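Local structure of peptide synthetase, module 7 (Actinoplanes teichomyceticus, 4TX3) at residues 199-202 and 203-207; 343-346 and 347-351; 17-21 and 22-26. The protein probably acts as the condensation-like X domain of the last teicoplanin synthetase module, recruiting the cytochrome P450 enzymes that crosslink the peptide. One frame throughout, in Å; residues are numbered along the deposited sequence.

Contact 1: 199-202 and 203-207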
# COMPACT_ATOMS: atom_id res chain seq x y z
N SER B 199 -26.41 9.33 -23.63
CA SER B 199 -25.78 8.72 -22.46
C SER B 199 -24.28 8.49 -22.64
O SER B 199 -23.77 8.43 -23.76
CB SER B 199 -26.42 7.40 -22.13
OG SER B 199 -26.01 6.44 -23.08
N LEU B 200 -23.61 8.34 -21.50
CA LEU B 200 -22.20 7.99 -21.44
C LEU B 200 -21.88 6.72 -22.24
O LEU B 200 -21.03 6.72 -23.13
CB LEU B 200 -21.78 7.81 -19.98
CG LEU B 200 -20.32 7.38 -19.86
CD1 LEU B 200 -19.44 8.46 -20.48
CD2 LEU B 200 -19.96 7.16 -18.41
N ILE B 201 -22.58 5.65 -21.90
CA ILE B 201 -22.34 4.36 -22.53
C ILE B 201 -22.44 4.43 -24.07
O ILE B 201 -21.66 3.79 -24.76
CB ILE B 201 -23.31 3.30 -21.97
CG1 ILE B 201 -22.87 1.89 -22.40
CG2 ILE B 201 -24.71 3.59 -22.38
CD1 ILE B 201 -21.49 1.52 -21.87
N ASN B 202 -23.37 5.24 -24.60
CA ASN B 202 -23.52 5.35 -26.05
C ASN B 202 -22.33 6.04 -26.69
O ASN B 202 -21.84 5.61 -27.74
CB ASN B 202 -24.81 6.10 -26.41
CG ASN B 202 -26.01 5.18 -26.46
OD1 ASN B 202 -25.88 4.00 -26.78
ND2 ASN B 202 -27.17 5.71 -26.12
N ASP B 203 -21.85 7.10 -26.05
CA ASP B 203 -20.64 7.77 -26.48
C ASP B 203 -19.44 6.81 -26.54
O ASP B 203 -18.58 6.92 -27.42
CB ASP B 203 -20.32 8.93 -25.54
CG ASP B 203 -19.11 9.72 -25.99
OD1 ASP B 203 -19.08 10.10 -27.18
OD2 ASP B 203 -18.18 9.93 -25.18
N GLN B 204 -19.40 5.85 -25.61
CA GLN B 204 -18.25 4.95 -25.53
C GLN B 204 -18.41 3.78 -26.49
O GLN B 204 -17.43 3.28 -27.05
CB GLN B 204 -18.02 4.48 -24.08
CG GLN B 204 -17.49 5.58 -23.16
CD GLN B 204 -17.17 5.12 -21.74
OE1 GLN B 204 -17.12 3.93 -21.44
NE2 GLN B 204 -16.95 6.09 -20.86
N ILE B 205 -19.65 3.35 -26.72
CA ILE B 205 -19.90 2.29 -27.69
C ILE B 205 -19.50 2.78 -29.08
O ILE B 205 -18.93 2.05 -29.88
CB ILE B 205 -21.38 1.83 -27.67
CG1 ILE B 205 -21.61 0.85 -26.52
CG2 ILE B 205 -21.79 1.20 -28.99
CD1 ILE B 205 -23.07 0.64 -26.19
N THR B 206 -19.79 4.05 -29.35
CA THR B 206 -19.45 4.65 -30.63
C THR B 206 -17.94 4.72 -30.81
O THR B 206 -17.42 4.41 -31.89
CB THR B 206 -20.07 6.06 -30.73
OG1 THR B 206 -21.49 5.92 -30.79
CG2 THR B 206 -19.56 6.81 -31.95
N PHE B 207 -17.24 5.11 -29.75
CA PHE B 207 -15.79 5.12 -29.80
C PHE B 207 -15.18 3.78 -30.20
O PHE B 207 -14.32 3.72 -31.08
CB PHE B 207 -15.18 5.53 -28.46
CG PHE B 207 -13.69 5.38 -28.44
CD1 PHE B 207 -12.89 6.35 -29.00
CD2 PHE B 207 -13.09 4.23 -27.93
CE1 PHE B 207 -11.52 6.20 -29.03
CE2 PHE B 207 -11.72 4.08 -27.96
CZ PHE B 207 -10.94 5.06 -28.51
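Ser-199, just before helix 200-211, leads into its opening turns, with alpha-helical backbone bonds from Asp-203 N to Ser-199 O (3.3 Å), from Gln-204 N to Leu-200 O and from Ile-205 N to Ile-201 O (2.8 Å). At the next carbonyl, Asn-202 O is gripped twice by Thr-206: the amide N comes in at 3.0 Å, and OG1 donates to the same Asn-202 O at 3.1 Å from the opposite face of the carbonyl plane. A chi1 of -67° folds this hydroxyl back beside its own backbone N, within reach of the preceding turn. Along another line of the helix, the branched end of Leu-200 reaches the amide end of Gln-204, CD1 lying 3.5 Å from NE2. The extended Gln-204 uses both ends of that amide on a nearby loop, NE2 bonding Asp-339 OD2 and OE1 receiving Val-340 N. Beside this pair, Ile-201 and Ile-205 slant across each other, CG1 of the first 4.0 Å from CD1 of the second, while Ile-205 CG1 also lies over Ile-201 O. Ile-201 continues the apolar patch onto Leu-190 and Leu-191 of helix 180-191. At the start, Ser-199 OG accepts from Asn-202 N at 3.3 Å (155° at the hydrogen), and its one hydrogen can be shared between Gly-193 O and Glu-196 O or given to either, while Asn-202 ND2 donates to Glu-194 O. A first-turn amide met by the side chain just before the helix is the hallmark of a serine N-cap, here tied to the loop that links helices 180-191 and 200-211.

Contact 2: 343-346 and 347-351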
# COMPACT_ATOMS: atom_id res chain seq x y z
N GLU B 343 -15.69 -7.04 -22.30
CA GLU B 343 -16.38 -8.27 -22.66
C GLU B 343 -17.66 -7.99 -23.45
O GLU B 343 -18.27 -8.88 -24.04
CB GLU B 343 -16.70 -9.08 -21.40
CG GLU B 343 -15.47 -9.61 -20.65
CD GLU B 343 -14.72 -8.55 -19.81
OE1 GLU B 343 -15.24 -7.43 -19.64
OE2 GLU B 343 -13.60 -8.84 -19.32
N LYS B 344 -18.04 -6.72 -23.47
CA LYS B 344 -19.23 -6.27 -24.15
C LYS B 344 -18.90 -5.94 -25.61
O LYS B 344 -19.78 -5.87 -26.47
CB LYS B 344 -19.79 -5.04 -23.42
CG LYS B 344 -21.20 -4.72 -23.74
CD LYS B 344 -22.15 -5.74 -23.15
CE LYS B 344 -23.60 -5.26 -23.32
NZ LYS B 344 -23.74 -4.17 -24.35
N ILE B 345 -17.60 -5.75 -25.86
CA ILE B 345 -17.12 -5.28 -27.16
C ILE B 345 -17.24 -6.30 -28.30
O ILE B 345 -17.54 -5.89 -29.42
CB ILE B 345 -15.68 -4.81 -27.04
CG1 ILE B 345 -15.64 -3.44 -26.36
CG2 ILE B 345 -15.00 -4.75 -28.41
CD1 ILE B 345 -14.27 -2.97 -26.00
N PRO B 346 -17.00 -7.61 -28.05
CA PRO B 346 -17.29 -8.55 -29.15
C PRO B 346 -18.69 -8.41 -29.77
O PRO B 346 -18.76 -8.38 -30.99
CB PRO B 346 -17.11 -9.92 -28.48
CG PRO B 346 -16.00 -9.66 -27.48
CD PRO B 346 -16.27 -8.26 -26.95
N GLU B 347 -19.74 -8.30 -28.97
CA GLU B 347 -21.09 -7.94 -29.45
C GLU B 347 -21.13 -6.70 -30.32
O GLU B 347 -21.64 -6.73 -31.43
CB GLU B 347 -22.04 -7.69 -28.29
CG GLU B 347 -22.43 -8.88 -27.49
CD GLU B 347 -22.87 -8.47 -26.10
OE1 GLU B 347 -23.49 -7.39 -25.97
OE2 GLU B 347 -22.57 -9.22 -25.13
N LEU B 348 -20.64 -5.59 -29.77
CA LEU B 348 -20.65 -4.30 -30.46
C LEU B 348 -20.01 -4.37 -31.83
O LEU B 348 -20.33 -3.58 -32.71
CB LEU B 348 -19.93 -3.24 -29.63
CG LEU B 348 -20.31 -3.16 -28.16
CD1 LEU B 348 -19.42 -2.16 -27.46
CD2 LEU B 348 -21.78 -2.76 -28.01
N LEU B 349 -19.09 -5.30 -31.99
CA LEU B 349 -18.38 -5.43 -33.25
C LEU B 349 -18.99 -6.50 -34.13
O LEU B 349 -18.44 -6.82 -35.18
CB LEU B 349 -16.92 -5.75 -32.99
CG LEU B 349 -16.06 -4.64 -32.41
CD1 LEU B 349 -14.64 -5.19 -32.18
CD2 LEU B 349 -16.07 -3.41 -33.34
N ALA B 350 -20.12 -7.05 -33.68
CA ALA B 350 -20.80 -8.18 -34.34
C ALA B 350 -19.79 -9.26 -34.71
O ALA B 350 -19.81 -9.78 -35.82
CB ALA B 350 -21.57 -7.73 -35.58
N LEU B 351 -18.91 -9.56 -33.77
CA LEU B 351 -17.86 -10.53 -33.99
C LEU B 351 -18.37 -11.95 -33.71
O LEU B 351 -18.93 -12.21 -32.65
CB LEU B 351 -16.67 -10.22 -33.09
CG LEU B 351 -15.38 -10.94 -33.47
CD1 LEU B 351 -14.72 -10.16 -34.58
CD2 LEU B 351 -14.46 -11.12 -32.25
O HOH W 1 -19.71 -9.50 -26.13
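A Schellman motif closes the short helix 345-348, its two defining bonds running from Leu-351 N to Pro-346 O (3.0 Å) and from Ala-350 N to Glu-347 O (2.7 Å). Ala-350, with a positive phi of 45°, is the C-prime residue that turns the chain off the helix axis. Pro-346 O takes a second donor, Leu-349 N at 3.3 Å, which stands above the carbonyl plane on the face opposite to Leu-351 N. Near the start of the helix the contact is polar. Lys-344, bent at chi2 and chi4, lays CD and CE against the carboxylate of Glu-347, CE being 3.4 Å from OE1, and NZ makes a long salt bridge of 3.6 Å to the same OE1. With an alanine here, the aliphatic chain and its ammonium would be gone, and Glu-347 OE1 would probably lose its charged mate and the carboxylate be freer to swing. A water bridges the same turn: it donates to Glu-343 O at 2.6 Å, accepts from Glu-347 N, and donates weakly to Glu-347 OE2, linking the two backbone groups with only a slight hold on the carboxylate. The inner face is apolar. Ile-345 CG2 meets Leu-349 CD1 at 3.8 Å, the two side chains lying side by side and pointing the same way, because chi1 of -76° in Ile-345 sets CG2 anti to its own backbone N. Ile-345 CG1 reaches Leu-348 CD1 at 4.1 Å on a slant. Beyond these leucines, Ile-345 rests on Trp-208 of helix 200-211, and both it and Leu-349 on Leu-212. Lys-344 NZ has a second, weak and long, ion pair with Glu-194.

Contact 3: 17-21 and 22-26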
# COMPACT_ATOMS: atom_id res chain seq x y z
N VAL B 17 -29.68 -10.67 -8.39
CA VAL B 17 -28.48 -9.87 -8.55
C VAL B 17 -27.79 -10.23 -9.86
O VAL B 17 -27.50 -11.40 -10.11
CB VAL B 17 -27.52 -10.08 -7.36
CG1 VAL B 17 -26.20 -9.34 -7.59
CG2 VAL B 17 -28.19 -9.67 -6.06
N PRO B 18 -27.53 -9.23 -10.71
CA PRO B 18 -26.93 -9.57 -12.00
C PRO B 18 -25.44 -9.86 -11.89
O PRO B 18 -24.77 -9.37 -11.00
CB PRO B 18 -27.16 -8.31 -12.83
CG PRO B 18 -27.12 -7.22 -11.83
CD PRO B 18 -27.76 -7.78 -10.58
N LEU B 19 -24.94 -10.67 -12.82
CA LEU B 19 -23.51 -10.79 -13.05
C LEU B 19 -22.95 -9.53 -13.72
O LEU B 19 -23.68 -8.83 -14.43
CB LEU B 19 -23.22 -12.01 -13.94
CG LEU B 19 -23.26 -13.42 -13.36
CD1 LEU B 19 -24.63 -13.86 -12.90
CD2 LEU B 19 -22.68 -14.41 -14.40
N THR B 20 -21.67 -9.24 -13.52
CA THR B 20 -21.03 -8.24 -14.39
C THR B 20 -20.79 -8.87 -15.75
O THR B 20 -20.91 -10.09 -15.90
CB THR B 20 -19.68 -7.73 -13.86
OG1 THR B 20 -18.74 -8.82 -13.83
CG2 THR B 20 -19.81 -7.09 -12.47
N ALA B 21 -20.45 -8.05 -16.73
CA ALA B 21 -20.13 -8.53 -18.06
C ALA B 21 -18.93 -9.48 -18.02
O ALA B 21 -18.92 -10.49 -18.71
CB ALA B 21 -19.86 -7.36 -19.02
N ARG B 22 -17.93 -9.16 -17.20
CA ARG B 22 -16.76 -10.02 -17.06
C ARG B 22 -17.14 -11.39 -16.48
O ARG B 22 -16.67 -12.42 -16.97
CB ARG B 22 -15.69 -9.35 -16.19
CG ARG B 22 -14.33 -10.07 -16.16
CD ARG B 22 -13.16 -9.09 -16.10
NE ARG B 22 -13.46 -7.93 -16.92
CZ ARG B 22 -13.67 -6.70 -16.44
NH1 ARG B 22 -13.55 -6.47 -15.14
NH2 ARG B 22 -13.98 -5.71 -17.27
N GLN B 23 -18.01 -11.40 -15.47
CA GLN B 23 -18.47 -12.66 -14.86
C GLN B 23 -19.26 -13.55 -15.85
O GLN B 23 -19.05 -14.77 -15.92
CB GLN B 23 -19.34 -12.38 -13.64
CG GLN B 23 -18.63 -11.78 -12.44
CD GLN B 23 -19.60 -11.49 -11.30
OE1 GLN B 23 -20.62 -10.85 -11.48
NE2 GLN B 23 -19.27 -11.99 -10.10
N LEU B 24 -20.19 -12.92 -16.57
CA LEU B 24 -21.01 -13.63 -17.55
C LEU B 24 -20.16 -14.31 -18.62
O LEU B 24 -20.49 -15.41 -19.07
CB LEU B 24 -22.01 -12.67 -18.20
CG LEU B 24 -22.98 -13.28 -19.22
CD1 LEU B 24 -23.81 -14.35 -18.58
CD2 LEU B 24 -23.86 -12.20 -19.85
N ARG B 25 -19.06 -13.68 -19.02
CA ARG B 25 -18.18 -14.31 -19.99
C ARG B 25 -17.45 -15.49 -19.35
O ARG B 25 -17.35 -16.56 -19.95
CB ARG B 25 -17.16 -13.34 -20.57
CG ARG B 25 -16.28 -14.01 -21.62
CD ARG B 25 -15.42 -13.01 -22.38
NE ARG B 25 -14.26 -13.69 -22.93
CZ ARG B 25 -14.22 -14.21 -24.15
NH1 ARG B 25 -15.28 -14.10 -24.96
NH2 ARG B 25 -13.11 -14.82 -24.56
N ALA B 26 -16.95 -15.28 -18.14
CA ALA B 26 -16.36 -16.37 -17.38
C ALA B 26 -17.34 -17.53 -17.26
O ALA B 26 -16.99 -18.68 -17.51
CB ALA B 26 -15.91 -15.89 -16.00
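The side-chain amide of Gln-23 is the flat group of this contact, held between the side chains of Thr-20 and Leu-19 near its oxygen. At its edge, Thr-20 N donates to Gln-23 OE1 at 2.8 Å, in the carbonyl plane and on a lone pair, nearly straight at 163°. At the other edge NE2 makes weak hydrogen bonds to Ile-144 O and Gln-83 OE1. Thr-20 CG2 stands over one face, 4.0 Å from Gln-23 OE1, and Leu-19 CG lies beneath the other, 4.1 Å from the same oxygen. The return bond comes from the backbone: Gln-23 N donates to Thr-20 OG1 at 3.1 Å. This hydroxyl sits between its own backbone N and carbonyl carbon (chi1 64°), a turn of the side chain that points it at the N-H of Gln-23, a first-turn amide with no helical carbonyl to bond. Gln-23 in turn keeps CG beside its backbone N (chi1 -68°), and the extended chain brings OE1 back to the N-H of Thr-20, the N-cap. The two reciprocal bonds make a capping box, with a glutamine supplying the side-chain acceptor. Helical bonding follows directly, Leu-24 N to Thr-20 O at 3.0 Å and Arg-25 N to Ala-21 O at 3.2 Å. Leu-19, just before the cap, folds along the first turn so that CD2 lies 4.2 Å from Leu-24 CB, a hydrophobic staple (N' to N4) that accompanies the capping box. The guanidinium of Arg-22 leads away to a salt bridge with Glu-343 and a bond to Pro-303 O. The capped start of helix 21-28 thus lies against helix 180-191, where Phe-180 meets Thr-20 and Gln-23 and Glu-187 OE2 takes Ala-21 N, and Arg-22 reaches across to Arg-306 and Pro-307 of strand 306-313.

How the contacts relate
From the N terminus the contacts come in series, contact 3, contact 1, then contact 2, and none nests in or crosses another. Contact 3 ends the loop before helix 21-28, contact 1 starts helix 200-211, and contact 2 turns the chain out of helix 345-348. Contact 2 is the joint between the others. Leu-348 CD1 packs on Ile-205 CG1 of contact 1 at 3.8 Å. Toward contact 3, Glu-343 adds to its ion pair with Arg-22 (OE2 to NE, 2.6 Å) by setting its CG against Arg-25 CD. Contacts 1 and 3 do not touch, their nearest atoms about 9 Å apart, yet both lean on helix 180-191.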